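PDB 2V06: Ser-thr phosphatase MSPP from Mycobacterium smegmatis, which probably removes phosphate groups from serine and threonine residues of proteins, as a metal-dependent phosphatase of the PP2C family. Local coordinates for residues A33-F38 with S88-T93; N21-L26 with S223-V228. One frame throughout, in Å; residues are numbered along the deposited sequence. Where two conformers were deposited one is given.

Contact 1 (A33-F38 with S88-T93); sequences AVADGF and SGTTLT. With MG (magnesium ion), chain C; MG (magnesium ion), chain B.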
ATOM      1  N   ALA A  33      -5.267   4.320  -0.769  1.00 14.56           N
ATOM      2  CA  ALA A  33      -3.851   4.291  -0.531  1.00 14.18           C
ATOM      3  C   ALA A  33      -3.524   3.708   0.850  1.00 14.74           C
ATOM      4  O   ALA A  33      -4.328   3.764   1.758  1.00 15.31           O
ATOM      5  CB  ALA A  33      -3.234   5.668  -0.627  1.00 16.11           C
ATOM      6  N   VAL A  34      -2.313   3.184   0.924  1.00 14.32           N
ATOM      7  CA  VAL A  34      -1.667   2.757   2.168  1.00 14.16           C
ATOM      8  C   VAL A  34      -0.295   3.422   2.247  1.00 14.19           C
ATOM      9  O   VAL A  34       0.402   3.494   1.220  1.00 14.83           O
ATOM     10  CB  VAL A  34      -1.522   1.237   2.275  1.00 15.98           C
ATOM     11  CG1 VAL A  34      -0.682   0.878   3.471  1.00 16.98           C
ATOM     12  CG2 VAL A  34      -2.882   0.575   2.369  1.00 16.62           C
ATOM     13  N   ALA A  35       0.042   3.890   3.436  1.00 14.54           N
ATOM     14  CA  ALA A  35       1.353   4.474   3.693  1.00 14.83           C
ATOM     15  C   ALA A  35       1.918   3.811   4.972  1.00 14.66           C
ATOM     16  O   ALA A  35       1.243   3.898   6.014  1.00 16.35           O
ATOM     17  CB  ALA A  35       1.319   5.970   3.823  1.00 16.14           C
ATOM     18  N   ASP A  36       3.058   3.188   4.884  1.00 14.43           N
ATOM     19  CA  ASP A  36       3.720   2.567   6.021  1.00 14.39           C
ATOM     20  C   ASP A  36       4.883   3.447   6.442  1.00 14.18           C
ATOM     21  O   ASP A  36       5.930   3.474   5.793  1.00 14.49           O
ATOM     22  CB  ASP A  36       4.181   1.141   5.620  1.00 14.49           C
ATOM     23  CG  ASP A  36       4.866   0.403   6.747  1.00 15.11           C
ATOM     24  OD1 ASP A  36       5.233   1.072   7.740  1.00 14.89           O
ATOM     25  OD2 ASP A  36       5.073  -0.834   6.626  1.00 15.08           O
ATOM     26  N   GLY A  37       4.696   4.157   7.536  1.00 14.78           N
ATOM     27  CA  GLY A  37       5.730   5.022   8.073  1.00 14.79           C
ATOM     28  C   GLY A  37       6.773   4.230   8.823  1.00 14.66           C
ATOM     29  O   GLY A  37       6.546   3.157   9.362  1.00 15.67           O
ATOM     30  N   PHE A  38       7.962   4.857   8.882  1.00 15.76           N
ATOM     31  CA  PHE A  38       9.091   4.334   9.645  1.00 16.24           C
ATOM     32  C   PHE A  38       9.789   5.471  10.375  1.00 16.95           C
ATOM     33  O   PHE A  38       9.752   6.616   9.900  1.00 17.76           O
ATOM     34  CB  PHE A  38      10.056   3.551   8.773  1.00 17.05           C
ATOM     35  CG  PHE A  38      10.894   4.377   7.819  1.00 18.05           C
ATOM     36  CD1 PHE A  38      12.095   4.966   8.168  1.00 19.94           C
ATOM     37  CD2 PHE A  38      10.461   4.549   6.517  1.00 18.96           C
ATOM     38  CE1 PHE A  38      12.819   5.716   7.298  1.00 22.44           C
ATOM     39  CE2 PHE A  38      11.186   5.273   5.585  1.00 21.29           C
ATOM     40  CZ  PHE A  38      12.391   5.829   6.010  1.00 23.59           C
ATOM     41  N   SER A  88      13.153   9.644   9.222  1.00 22.39           N
ATOM     42  CA  SER A  88      11.828   9.090   9.189  1.00 20.79           C
ATOM     43  C   SER A  88      11.244   9.300   7.785  1.00 18.64           C
ATOM     44  O   SER A  88      11.605  10.224   7.114  1.00 22.89           O
ATOM     45  CB  SER A  88      10.894   9.752  10.204  1.00 20.96           C
ATOM     46  OG  SER A  88      11.335   9.550  11.558  1.00 22.77           O
ATOM     47  N   GLY A  89      10.336   8.445   7.423  1.00 18.08           N
ATOM     48  CA  GLY A  89       9.732   8.544   6.108  1.00 17.80           C
ATOM     49  C   GLY A  89       8.607   7.563   6.014  1.00 15.89           C
ATOM     50  O   GLY A  89       8.133   7.013   6.987  1.00 16.25           O
ATOM     51  N   THR A  90       8.145   7.305   4.768  1.00 15.56           N
ATOM     52  CA  THR A  90       7.028   6.392   4.609  1.00 15.28           C
ATOM     53  C   THR A  90       7.052   5.765   3.246  1.00 14.64           C
ATOM     54  O   THR A  90       7.515   6.359   2.273  1.00 16.28           O
ATOM     55  CB  THR A  90       5.714   7.153   4.839  1.00 15.76           C
ATOM     56  OG1 THR A  90       4.617   6.227   4.853  1.00 15.23           O
ATOM     57  CG2 THR A  90       5.443   8.250   3.847  1.00 15.97           C
ATOM     58  N   THR A  91       6.454   4.588   3.137  1.00 14.43           N
ATOM     59  CA  THR A  91       6.078   4.054   1.854  1.00 14.52           C
ATOM     60  C   THR A  91       4.789   4.744   1.415  1.00 13.68           C
ATOM     61  O   THR A  91       4.103   5.369   2.224  1.00 15.32           O
ATOM     62  CB  THR A  91       5.834   2.540   1.927  1.00 14.94           C
ATOM     63  OG1 THR A  91       4.579   2.348   2.613  1.00 15.41           O
ATOM     64  CG2 THR A  91       6.936   1.773   2.634  1.00 16.49           C
ATOM     65  N   LEU A  92       4.399   4.519   0.197  1.00 14.55           N
ATOM     66  CA  LEU A  92       3.127   4.955  -0.325  0.69 14.57           C
ATOM     67  C   LEU A  92       2.728   4.072  -1.501  1.00 14.65           C
ATOM     68  O   LEU A  92       3.509   3.981  -2.425  1.00 16.44           O
ATOM     69  CB  LEU A  92       3.140   6.395  -0.798  0.69 16.99           C
ATOM     70  CG  LEU A  92       1.796   6.915  -1.352  0.69 18.03           C
ATOM     71  CD1 LEU A  92       0.701   6.820  -0.313  0.69 18.54           C
ATOM     72  CD2 LEU A  92       1.936   8.353  -1.827  0.69 20.84           C
ATOM     73  N   THR A  93       1.566   3.435  -1.437  1.00 14.83           N
ATOM     74  CA  THR A  93       0.971   2.763  -2.603  1.00 14.31           C
ATOM     75  C   THR A  93      -0.409   3.356  -2.761  1.00 14.95           C
ATOM     76  O   THR A  93      -1.209   3.288  -1.832  1.00 15.72           O
ATOM     77  CB  THR A  93       0.903   1.264  -2.414  1.00 15.49           C
ATOM     78  OG1 THR A  93       2.245   0.811  -2.323  1.00 15.85           O
ATOM     79  CG2 THR A  93       0.187   0.580  -3.560  1.00 16.13           C
TER
HETATM   80 MG    MG C1235       6.091   1.116   9.558  1.00 15.61          MG
HETATM   81 MG    MG B1234       5.467  -2.286   8.040  1.00 15.59          MG
HETATM   82  O   HOH W   1       3.439  -2.054   8.554  1.00 15.37           O
HETATM   83  O   HOH W   2       7.511  -2.307   7.573  1.00 18.15           O
HETATM   84  O   HOH W   3       6.071  -1.029   9.750  1.00 16.03           O
HETATM   85  O   HOH W   4       4.126   1.208  10.228  1.00 16.18           O
HETATM   86  O   HOH W   5       7.960   0.778   8.737  1.00 16.96           O
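V34 and T93 form an antiparallel hydrogen-bonded pair at one end of this two-strand ladder, V34 N to T93 O at 3.0 Å and T93 N to V34 O at 2.9 Å. At the other end F38 and G89 make a second such pair. Between them the regular backbone bonding is interrupted at T91: T91 N still donates to D36 O, from well above the carbonyl plane, but D36 N donates to the hydroxyl oxygen T91 OG1 (2.9 Å, N-H...O angle 156°) in place of a backbone carbonyl. That hydroxyl lies between its own backbone N and carbonyl carbon (chi1 73°), where it can reach the D36 amide; it also bonds to S113. T90 OG1 donates to the carbonyl oxygen of the next residue, T91 O, in the carbonyl plane on a lone pair.

Among the apolar contacts, the F38 ring lies flat against the G89 backbone. G89 CA sits over the ring face, 4.0 Å from its centroid, a CH-pi contact. On the other face of the sheet, under helix 42-59, A33 CB and A35 CB pack against L92 CD1.

Metal bonds complete the set. D36 OD1 (2.0 Å) and the carbonyl oxygen G37 O hold the chain C magnesium ion, while D36 OD2 binds the chain B ion at 2.1 Å. One carboxylate thus spans two cations, while T91 pins the backbone N and O of D36.

Contact 2 (N21-L26 with S223-V228); sequences NQDACL and SDNTTV. With MG (magnesium ion), chain B.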
ATOM      1  N   ASN A  21       1.308   2.761  15.911  1.00 16.85           N
ATOM      2  CA  ASN A  21       0.809   2.371  14.614  1.00 16.14           C
ATOM      3  C   ASN A  21       1.266   3.493  13.659  1.00 15.96           C
ATOM      4  O   ASN A  21       0.698   4.590  13.642  1.00 18.36           O
ATOM      5  CB  ASN A  21      -0.716   2.244  14.565  1.00 16.60           C
ATOM      6  CG  ASN A  21      -1.111   1.661  13.244  1.00 16.58           C
ATOM      7  OD1 ASN A  21      -0.321   1.499  12.326  1.00 16.95           O
ATOM      8  ND2 ASN A  21      -2.409   1.340  13.123  1.00 21.42           N
ATOM      9  N   GLN A  22       2.293   3.179  12.879  1.00 15.93           N
ATOM     10  CA  GLN A  22       2.844   4.156  11.939  1.00 14.96           C
ATOM     11  C   GLN A  22       2.296   3.930  10.532  1.00 14.87           C
ATOM     12  O   GLN A  22       2.776   4.602   9.608  1.00 15.91           O
ATOM     13  CB  GLN A  22       4.343   4.147  11.951  1.00 17.18           C
ATOM     14  CG  GLN A  22       4.934   4.325  13.358  1.00 17.95           C
ATOM     15  CD  GLN A  22       6.434   4.546  13.293  1.00 20.22           C
ATOM     16  OE1 GLN A  22       7.127   3.809  12.587  1.00 22.89           O
ATOM     17  NE2 GLN A  22       6.908   5.494  14.070  1.00 23.32           N
ATOM     18  N   ASP A  23       1.368   3.033  10.352  1.00 15.48           N
ATOM     19  CA  ASP A  23       0.678   2.881   9.097  1.00 14.85           C
ATOM     20  C   ASP A  23      -0.461   3.894   9.010  1.00 16.44           C
ATOM     21  O   ASP A  23      -1.019   4.367  10.019  1.00 18.22           O
ATOM     22  CB  ASP A  23       0.051   1.498   8.945  1.00 16.13           C
ATOM     23  CG  ASP A  23       0.943   0.303   8.648  1.00 15.49           C
ATOM     24  OD1 ASP A  23       2.179   0.446   8.494  1.00 16.24           O
ATOM     25  OD2 ASP A  23       0.342  -0.805   8.541  1.00 16.08           O
ATOM     26  N   ALA A  24      -0.927   4.224   7.798  1.00 16.52           N
ATOM     27  CA  ALA A  24      -2.106   4.997   7.531  1.00 18.37           C
ATOM     28  C   ALA A  24      -2.725   4.514   6.256  1.00 15.72           C
ATOM     29  O   ALA A  24      -2.093   3.909   5.405  1.00 15.70           O
ATOM     30  CB  ALA A  24      -1.718   6.478   7.462  1.00 22.27           C
ATOM     31  N   CYS A  25      -4.022   4.799   6.126  1.00 17.40           N
ATOM     32  CA  CYS A  25      -4.711   4.424   4.869  0.72 16.96           C
ATOM     33  C   CYS A  25      -5.724   5.529   4.499  1.00 17.58           C
ATOM     34  O   CYS A  25      -6.052   6.367   5.317  1.00 21.17           O
ATOM     35  CB  CYS A  25      -5.341   3.046   4.947  0.72 19.06           C
ATOM     36  SG  CYS A  25      -6.619   2.849   6.214  0.72 22.74           S
ATOM     37  N   LEU A  26      -6.134   5.424   3.275  1.00 17.01           N
ATOM     38  CA  LEU A  26      -7.020   6.388   2.667  1.00 18.42           C
ATOM     39  C   LEU A  26      -7.998   5.677   1.750  1.00 17.75           C
ATOM     40  O   LEU A  26      -7.579   4.857   0.917  1.00 17.82           O
ATOM     41  CB  LEU A  26      -6.200   7.385   1.855  1.00 19.06           C
ATOM     42  CG  LEU A  26      -6.823   8.481   1.027  1.00 22.45           C
ATOM     43  CD1 LEU A  26      -7.572   9.462   1.931  1.00 24.76           C
ATOM     44  CD2 LEU A  26      -5.758   9.194   0.190  1.00 24.05           C
ATOM     45  N   SER A 223       3.726  -8.993  14.518  1.00 20.00           N
ATOM     46  CA  SER A 223       5.033  -8.362  14.701  1.00 19.80           C
ATOM     47  C   SER A 223       5.097  -6.943  14.165  1.00 18.34           C
ATOM     48  O   SER A 223       5.915  -6.171  14.660  1.00 20.94           O
ATOM     49  CB  SER A 223       6.191  -9.152  14.064  1.00 22.75           C
ATOM     50  OG  SER A 223       5.940  -9.338  12.673  1.00 23.33           O
ATOM     51  N   ASP A 224       4.283  -6.584  13.207  1.00 17.44           N
ATOM     52  CA  ASP A 224       4.220  -5.248  12.643  1.00 16.13           C
ATOM     53  C   ASP A 224       2.764  -4.740  12.679  1.00 16.20           C
ATOM     54  O   ASP A 224       1.839  -5.481  12.884  1.00 18.04           O
ATOM     55  CB  ASP A 224       4.784  -5.225  11.217  1.00 17.07           C
ATOM     56  CG  ASP A 224       5.124  -3.860  10.609  1.00 16.61           C
ATOM     57  OD1 ASP A 224       5.077  -2.829  11.340  1.00 16.78           O
ATOM     58  OD2 ASP A 224       5.502  -3.873   9.415  1.00 17.65           O
ATOM     59  N   ASN A 225       2.645  -3.435  12.449  1.00 15.70           N
ATOM     60  CA  ASN A 225       1.350  -2.848  12.097  1.00 15.68           C
ATOM     61  C   ASN A 225       0.864  -3.524  10.791  1.00 15.06           C
ATOM     62  O   ASN A 225       1.679  -3.751   9.876  1.00 15.47           O
ATOM     63  CB  ASN A 225       1.470  -1.381  11.836  1.00 15.71           C
ATOM     64  CG  ASN A 225       2.224  -0.604  12.916  1.00 14.90           C
ATOM     65  OD1 ASN A 225       2.946   0.352  12.596  1.00 15.69           O
ATOM     66  ND2 ASN A 225       2.029  -0.961  14.179  1.00 16.21           N
ATOM     67  N   THR A 226      -0.444  -3.735  10.682  1.00 15.29           N
ATOM     68  CA  THR A 226      -1.046  -4.291   9.463  1.00 15.56           C
ATOM     69  C   THR A 226      -2.171  -3.364   9.067  1.00 15.70           C
ATOM     70  O   THR A 226      -3.050  -3.059   9.873  1.00 17.27           O
ATOM     71  CB  THR A 226      -1.586  -5.715   9.687  1.00 17.27           C
ATOM     72  OG1 THR A 226      -0.496  -6.578   9.993  1.00 19.78           O
ATOM     73  CG2 THR A 226      -2.292  -6.201   8.417  1.00 20.65           C
ATOM     74  N   THR A 227      -2.166  -2.963   7.797  1.00 15.53           N
ATOM     75  CA  THR A 227      -3.176  -2.088   7.254  1.00 14.84           C
ATOM     76  C   THR A 227      -3.578  -2.624   5.872  1.00 14.79           C
ATOM     77  O   THR A 227      -2.694  -3.021   5.107  1.00 16.58           O
ATOM     78  CB  THR A 227      -2.660  -0.677   7.110  1.00 16.26           C
ATOM     79  OG1 THR A 227      -2.285  -0.242   8.433  1.00 17.18           O
ATOM     80  CG2 THR A 227      -3.665   0.238   6.557  1.00 19.75           C
ATOM     81  N   VAL A 228      -4.870  -2.682   5.616  1.00 14.54           N
ATOM     82  CA  VAL A 228      -5.379  -3.304   4.398  1.00 15.01           C
ATOM     83  C   VAL A 228      -6.512  -2.408   3.862  1.00 15.00           C
ATOM     84  O   VAL A 228      -7.318  -1.874   4.614  1.00 16.63           O
ATOM     85  CB  VAL A 228      -5.884  -4.733   4.649  1.00 16.22           C
ATOM     86  CG1 VAL A 228      -4.725  -5.659   4.949  1.00 17.28           C
ATOM     87  CG2 VAL A 228      -6.886  -4.779   5.767  1.00 17.87           C
TER
HETATM   88 MG    MG B1234       5.467  -2.286   8.040  1.00 15.59          MG
HETATM   89  O   HOH W   1       3.439  -2.054   8.554  1.00 15.37           O
HETATM   90  O   HOH W   4       4.126   1.208  10.228  1.00 16.18           O
HETATM   91  O   HOH W   3       6.071  -1.029   9.750  1.00 16.03           O
HETATM   92  O   HOH W   2       7.511  -2.307   7.573  1.00 18.15           O
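With chi1 at -49°, N225 sends its amide beside its own backbone N and across to the chain at N21 and Q22, while D23, at chi1 -75°, swings its carboxylate toward T227. Here the two sheets of the PP2C beta-sandwich meet: strand 23-28 edges one, strand 226-233 belongs to the other, and their short segments run nearly parallel, 7.3 Å apart at closest approach.

Both ends of the N225 amide are used. Its OD1 accepts from Q22 N at 2.9 Å, the donor standing well above the carbonyl plane, and its ND2 reaches back to the carbonyls of Q14 and N20. The N21 side chain crosses that of N225 obliquely, the amide planes 45° apart, with N21 OD1 near N225 CG; N21 OD1 accepts from D23 N, closing an Asx turn that leads into the strand.

D23 is gripped through both carboxylate oxygens. T227 OG1 donates to D23 OD2 at 2.7 Å on the anti lone pair, and S185 bonds to the same oxygen. D23 OD1 accepts a hydrogen bond from each of two waters: water 1, a ligand of the chain B magnesium ion, which also donates to N225 O, and water 4, which also donates to N225 OD1. D23 is therefore a second-shell residue, placed to orient these waters. D224 binds the ion directly through OD2 at 2.1 Å, and its OD1 accepts from metal-bound water 3. Further along the strands the contact becomes apolar, with C25 CB 3.6 Å from T227 CG2.

Contacts 1 and 2 lie side by side, their centres about 9 Å apart. Strand 31-38 joins them within one sheet: A35 O lies 2.8 Å from A24 N and G37 N 2.9 Å from Q22 O, both probable hydrogen bonds. Contact 2 then carries the connection into the opposing sheet. Both line the dinuclear magnesium centre, the presumed catalytic site. D36 from contact 1 and D224 from contact 2 meet at the chain B ion, where D186 is a further ligand. Water 3 bridges the two ions, whereas water 4, a ligand of the chain C ion held by contact 1, donates to D23 and N225 of contact 2. D36 CG and D23 OD1 pack 3.2 Å apart.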